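Local coordinates for protein ALDH21) (Physcomitrella patens subsp. patens, PDB 5MZ5) that oxidises succinic semialdehyde to succinate, using NADP+ as coenzyme, at residues Asp295-Asp300 against Tyr333-Glu338; Leu308-Phe313 against Asp356-Pro361. All coordinates share one frame; numbering follows the deposited sequence.

Interaction 1 of 2, residues Asp295-Asp300 against Tyr333-Glu338; sequences DDYVPD and YDEVKE
The Tyr297 ring meets helix 333-345 by its edges. At the CE2 edge, in the plane of the ring, lies Glu335 OE1. At the CE1 edge, near the same plane, lies the Val336 methyl CG2. Neither ring face is used in this contact. The ring and the Glu335 carboxylate are turned 74° against each other. The phenol is the donor in the one hydrogen bond across the contact, Tyr297 OH to Glu335 OE1 at 2.9 Å. It approaches from above the carboxylate, 42° out of its plane. Glu335 also lays its aliphatic part along the hydroxyl, with CB 3.5 Å from Tyr297 OH. Its CG is anti to the backbone N (chi1 -168°) and the chain is extended beyond it, which carries the carboxylate across the hydroxyl end of Tyr297. Val336 fits tightly on the other edge: CG2 is 3.4 Å from Tyr297 CE1 and 3.6 Å from Tyr297 OH. Val336 and Tyr297 run past one another, pointing opposite ways. Glu335 is exposed while Val336 is buried, so the contact runs from the surface into the interior. Around it, Tyr297 also touches Leu332 and Thr304, and Val336 packs on Ile305 and Val328. The Tyr297 backbone N binds a glycerol, probably from the crystallisation liquor. The loop has a cis peptide bond before Pro299 and ends at Asp300, the N-cap residue of helix 301-313, whose OD1 accepts a hydrogen bond from Tyr303 N. The arrangement belongs to a beta-alpha-beta crossover of the aldehyde dehydrogenase fold. Strands 290-294 and 323-329 run parallel, and the loop that opens the connecting helix is tied to the helix after the second strand.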
loop_
_atom_site.group_PDB
_atom_site.type_symbol
_atom_site.label_atom_id
_atom_site.label_comp_id
_atom_site.label_asym_id
_atom_site.label_seq_id
_atom_site.Cartn_x
_atom_site.Cartn_y
_atom_site.Cartn_z
ATOM N N ASP A 295 -14.397 18.703 -26.485
ATOM C CA ASP A 295 -15.860 18.672 -26.351
ATOM C C ASP A 295 -16.392 19.903 -25.616
ATOM O O ASP A 295 -17.594 20.113 -25.561
ATOM C CB ASP A 295 -16.335 17.358 -25.681
ATOM C CG ASP A 295 -17.773 16.973 -26.020
ATOM O OD1 ASP A 295 -18.050 16.664 -27.201
ATOM O OD2 ASP A 295 -18.606 16.940 -25.102
ATOM N N ASP A 296 -15.481 20.723 -25.078
ATOM C CA ASP A 296 -15.737 21.951 -24.316
ATOM C C ASP A 296 -14.451 22.777 -24.266
ATOM O O ASP A 296 -13.380 22.269 -24.603
ATOM C CB ASP A 296 -16.154 21.611 -22.851
ATOM C CG ASP A 296 -17.635 21.365 -22.620
ATOM O OD1 ASP A 296 -18.456 22.227 -23.022
ATOM O OD2 ASP A 296 -17.971 20.352 -21.983
ATOM N N TYR A 297 -14.552 24.037 -23.810
ATOM C CA TYR A 297 -13.408 24.930 -23.595
ATOM C C TYR A 297 -13.212 24.948 -22.089
ATOM O O TYR A 297 -14.145 25.299 -21.359
ATOM C CB TYR A 297 -13.675 26.357 -24.117
ATOM C CG TYR A 297 -14.110 26.458 -25.561
ATOM C CD1 TYR A 297 -13.667 25.541 -26.513
ATOM C CD2 TYR A 297 -14.903 27.518 -25.995
ATOM C CE1 TYR A 297 -14.072 25.627 -27.841
ATOM C CE2 TYR A 297 -15.294 27.630 -27.328
ATOM C CZ TYR A 297 -14.869 26.685 -28.250
ATOM O OH TYR A 297 -15.245 26.785 -29.564
ATOM N N VAL A 298 -12.057 24.463 -21.604
ATOM C CA VAL A 298 -11.843 24.382 -20.156
ATOM C C VAL A 298 -10.522 25.053 -19.718
ATOM O O VAL A 298 -9.462 24.546 -20.074
ATOM C CB VAL A 298 -11.964 22.924 -19.594
ATOM C CG1 VAL A 298 -11.979 22.929 -18.059
ATOM C CG2 VAL A 298 -13.199 22.197 -20.143
ATOM N N PRO A 299 -10.543 26.130 -18.883
ATOM C CA PRO A 299 -11.728 26.874 -18.383
ATOM C C PRO A 299 -12.361 27.777 -19.448
ATOM O O PRO A 299 -13.530 28.153 -19.326
ATOM C CB PRO A 299 -11.158 27.692 -17.211
ATOM C CG PRO A 299 -9.712 27.941 -17.588
ATOM C CD PRO A 299 -9.275 26.738 -18.412
ATOM N N ASP A 300 -11.593 28.122 -20.499
ATOM C CA ASP A 300 -12.056 28.982 -21.588
ATOM C C ASP A 300 -11.335 28.652 -22.895
ATOM O O ASP A 300 -10.419 27.819 -22.897
ATOM C CB ASP A 300 -11.927 30.483 -21.216
ATOM C CG ASP A 300 -10.542 30.934 -20.757
ATOM O OD1 ASP A 300 -9.543 30.574 -21.420
ATOM O OD2 ASP A 300 -10.462 31.691 -19.763
ATOM N N TYR A 333 -16.251 23.452 -33.726
ATOM C CA TYR A 333 -15.304 23.266 -34.817
ATOM C C TYR A 333 -14.776 24.546 -35.489
ATOM O O TYR A 333 -13.558 24.725 -35.515
ATOM C CB TYR A 333 -15.850 22.301 -35.871
ATOM C CG TYR A 333 -14.774 21.837 -36.826
ATOM C CD1 TYR A 333 -13.873 20.837 -36.460
ATOM C CD2 TYR A 333 -14.616 22.436 -38.076
ATOM C CE1 TYR A 333 -12.871 20.413 -37.331
ATOM C CE2 TYR A 333 -13.611 22.024 -38.953
ATOM C CZ TYR A 333 -12.737 21.015 -38.572
ATOM O OH TYR A 333 -11.757 20.593 -39.435
ATOM N N ASP A 334 -15.654 25.396 -36.065
ATOM C CA ASP A 334 -15.223 26.609 -36.778
ATOM C C ASP A 334 -14.460 27.578 -35.880
ATOM O O ASP A 334 -13.427 28.106 -36.291
ATOM C CB ASP A 334 -16.404 27.298 -37.493
ATOM C CG ASP A 334 -17.089 26.476 -38.581
ATOM O OD1 ASP A 334 -16.431 25.571 -39.158
ATOM O OD2 ASP A 334 -18.249 26.788 -38.911
ATOM N N GLU A 335 -14.939 27.762 -34.637
ATOM C CA GLU A 335 -14.299 28.640 -33.658
ATOM C C GLU A 335 -12.897 28.126 -33.266
ATOM O O GLU A 335 -11.947 28.912 -33.243
ATOM C CB GLU A 335 -15.206 28.836 -32.438
ATOM C CG GLU A 335 -14.740 29.947 -31.517
ATOM C CD GLU A 335 -15.633 30.272 -30.334
ATOM O OE1 GLU A 335 -16.415 29.394 -29.902
ATOM O OE2 GLU A 335 -15.529 31.409 -29.822
ATOM N N VAL A 336 -12.771 26.812 -33.000
ATOM C CA VAL A 336 -11.508 26.157 -32.637
ATOM C C VAL A 336 -10.522 26.234 -33.807
ATOM O O VAL A 336 -9.408 26.706 -33.607
ATOM C CB VAL A 336 -11.706 24.709 -32.081
ATOM C CG1 VAL A 336 -10.365 23.985 -31.879
ATOM C CG2 VAL A 336 -12.489 24.746 -30.772
ATOM N N LYS A 337 -10.938 25.810 -35.013
ATOM C CA LYS A 337 -10.113 25.846 -36.225
ATOM C C LYS A 337 -9.544 27.260 -36.471
ATOM O O LYS A 337 -8.347 27.407 -36.694
ATOM C CB LYS A 337 -10.930 25.353 -37.444
ATOM C CG LYS A 337 -10.175 25.399 -38.778
ATOM C CD LYS A 337 -10.889 24.616 -39.862
ATOM C CE LYS A 337 -12.007 25.355 -40.538
ATOM N NZ LYS A 337 -12.436 24.679 -41.796
ATOM N N GLU A 338 -10.403 28.289 -36.397
ATOM C CA GLU A 338 -10.018 29.680 -36.584
ATOM C C GLU A 338 -8.937 30.103 -35.552
ATOM O O GLU A 338 -7.865 30.576 -35.948
ATOM C CB GLU A 338 -11.269 30.565 -36.514
ATOM C CG GLU A 338 -11.060 32.019 -36.860
ATOM C CD GLU A 338 -12.231 32.893 -36.456
ATOM O OE1 GLU A 338 -12.471 33.024 -35.234
ATOM O OE2 GLU A 338 -12.909 33.446 -37.351
#

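Interaction 2 of 2, residues Leu308-Phe313 against Asp356-Pro361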
loop_
_atom_site.group_PDB
_atom_site.type_symbol
_atom_site.label_atom_id
_atom_site.label_comp_id
_atom_site.label_asym_id
_atom_site.label_seq_id
_atom_site.Cartn_x
_atom_site.Cartn_y
_atom_site.Cartn_z
ATOM N N LEU A 308 -3.648 23.251 -26.682
ATOM C CA LEU A 308 -3.678 22.516 -27.951
ATOM C C LEU A 308 -2.436 22.848 -28.788
ATOM O O LEU A 308 -1.892 21.964 -29.459
ATOM C CB LEU A 308 -4.948 22.821 -28.733
ATOM C CG LEU A 308 -6.262 22.324 -28.152
ATOM C CD1 LEU A 308 -7.420 22.755 -29.040
ATOM C CD2 LEU A 308 -6.254 20.811 -27.936
ATOM N N ILE A 309 -1.969 24.111 -28.714
ATOM C CA ILE A 309 -0.743 24.581 -29.388
ATOM C C ILE A 309 0.465 23.857 -28.763
ATOM O O ILE A 309 1.295 23.314 -29.498
ATOM C CB ILE A 309 -0.613 26.138 -29.331
ATOM C CG1 ILE A 309 -1.643 26.829 -30.259
ATOM C CG2 ILE A 309 0.843 26.635 -29.590
ATOM C CD1 ILE A 309 -1.422 26.628 -31.854
ATOM N N ASN A 310 0.525 23.799 -27.406
ATOM C CA ASN A 310 1.594 23.096 -26.696
ATOM C C ASN A 310 1.617 21.617 -27.122
ATOM O O ASN A 310 2.670 21.100 -27.490
ATOM C CB ASN A 310 1.462 23.254 -25.172
ATOM C CG ASN A 310 2.509 22.460 -24.404
ATOM O OD1 ASN A 310 3.688 22.820 -24.344
ATOM N ND2 ASN A 310 2.127 21.304 -23.894
ATOM N N GLY A 311 0.453 20.981 -27.137
ATOM C CA GLY A 311 0.339 19.588 -27.546
ATOM C C GLY A 311 0.828 19.306 -28.951
ATOM O O GLY A 311 1.647 18.406 -29.170
ATOM N N GLY A 312 0.318 20.072 -29.893
ATOM C CA GLY A 312 0.638 19.905 -31.301
ATOM C C GLY A 312 2.005 20.345 -31.783
ATOM O O GLY A 312 2.459 19.852 -32.818
ATOM N N PHE A 313 2.663 21.290 -31.087
ATOM C CA PHE A 313 3.908 21.875 -31.592
ATOM C C PHE A 313 5.079 22.046 -30.605
ATOM O O PHE A 313 6.139 22.514 -31.045
ATOM C CB PHE A 313 3.597 23.236 -32.242
ATOM C CG PHE A 313 2.521 23.132 -33.298
ATOM C CD1 PHE A 313 2.809 22.620 -34.561
ATOM C CD2 PHE A 313 1.202 23.464 -33.002
ATOM C CE1 PHE A 313 1.807 22.464 -35.514
ATOM C CE2 PHE A 313 0.195 23.287 -33.951
ATOM C CZ PHE A 313 0.508 22.828 -35.213
ATOM N N ASP A 356 13.032 33.844 -27.741
ATOM C CA ASP A 356 11.633 33.855 -28.185
ATOM C C ASP A 356 11.297 32.792 -29.276
ATOM O O ASP A 356 10.157 32.758 -29.730
ATOM C CB ASP A 356 11.213 35.268 -28.621
ATOM C CG ASP A 356 12.013 35.856 -29.770
ATOM O OD1 ASP A 356 13.026 35.233 -30.177
ATOM O OD2 ASP A 356 11.671 36.968 -30.219
ATOM N N THR A 357 12.263 31.908 -29.642
ATOM C CA THR A 357 12.008 30.828 -30.604
ATOM C C THR A 357 11.118 29.773 -29.947
ATOM O O THR A 357 11.420 29.287 -28.843
ATOM C CB THR A 357 13.304 30.204 -31.151
ATOM O OG1 THR A 357 13.971 31.183 -31.937
ATOM C CG2 THR A 357 13.041 28.984 -32.061
ATOM N N TYR A 358 10.007 29.449 -30.631
ATOM C CA TYR A 358 9.077 28.425 -30.184
ATOM C C TYR A 358 9.416 27.111 -30.870
ATOM O O TYR A 358 9.372 26.070 -30.234
ATOM C CB TYR A 358 7.632 28.825 -30.510
ATOM C CG TYR A 358 6.618 27.920 -29.848
ATOM C CD1 TYR A 358 6.197 26.744 -30.466
ATOM C CD2 TYR A 358 6.131 28.199 -28.567
ATOM C CE1 TYR A 358 5.315 25.870 -29.834
ATOM C CE2 TYR A 358 5.228 27.343 -27.935
ATOM C CZ TYR A 358 4.818 26.182 -28.577
ATOM O OH TYR A 358 3.935 25.324 -27.959
ATOM N N LEU A 359 9.735 27.161 -32.175
ATOM C CA LEU A 359 9.994 25.999 -33.007
ATOM C C LEU A 359 11.400 26.025 -33.605
ATOM O O LEU A 359 11.722 26.903 -34.396
ATOM C CB LEU A 359 8.885 25.905 -34.100
ATOM C CG LEU A 359 9.023 24.836 -35.209
ATOM C CD1 LEU A 359 8.997 23.428 -34.649
ATOM C CD2 LEU A 359 7.911 24.954 -36.216
ATOM N N GLY A 360 12.211 25.050 -33.214
ATOM C CA GLY A 360 13.559 24.878 -33.739
ATOM C C GLY A 360 13.578 23.974 -34.969
ATOM O O GLY A 360 12.516 23.600 -35.494
ATOM N N PRO A 361 14.766 23.583 -35.479
ATOM C CA PRO A 361 14.774 22.702 -36.665
ATOM C C PRO A 361 14.494 21.248 -36.296
ATOM O O PRO A 361 14.497 20.899 -35.113
ATOM C CB PRO A 361 16.184 22.874 -37.214
ATOM C CG PRO A 361 17.024 23.194 -36.000
ATOM C CD PRO A 361 16.138 23.913 -35.029
#
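Ile309 meets the hydroxyl end of Tyr358 at an angle where a loop of the aldehyde dehydrogenase fold packs on segment 308-313 of helix 301-313, the helix of a beta-alpha-beta crossover. Ile309 offers its CG2 methyl, 3.7 Å from Tyr358 OH and 4.1 Å from Tyr358 CZ. Its side chain also touches Phe340, Ala343 and Val344 of helix 333-345, and Leu347. Asn310 takes part mainly through its backbone, with CA 3.5 Å from Tyr358 OH. Its side chain lies about 3 Å, at the nearest atoms, from that of Tyr314, which binds succinate in another structure of this protein, so the contact probably lies close to the substrate site. Phe313 starts toward the loop but its ring leads away, to Val344, Pro398 and Val400. It meets the tyrosine with its backbone O, 3.7 Å from Tyr358 CE1, and with CB, 4.0 Å from the same atom. Tyr358 reaches the helix because CG is anti to its own backbone N (chi1 -170°), which sends the ring toward the helix. Its hydroxyl is 3.7 Å from Ile309 O, too long for a hydrogen bond, and that carbonyl already accepts Phe313 N at 2.9 Å.

Both interactions hold the crossover unit built on helix 301-313, at opposite ends. Interaction 1 ties the loop before the helix to helix 333-345; interaction 2 sets the loop after helix 333-345 against segment 308-313 of helix 301-313. In each a tyrosine reaches across. Their chemistry differs. Interaction 1, near the periphery, combines a hydrogen bond to an exposed carboxylate with one buried methyl contact. Interaction 2 lies nearer the centre of the chain (about 18 Å from it, against about 30 Å, between centres) and probably nearer the substrate site. It relies on van der Waals contact with buried Ile309 and Phe313, though its tyrosine is partly exposed. Packing between Val336 and Leu308 joins the two.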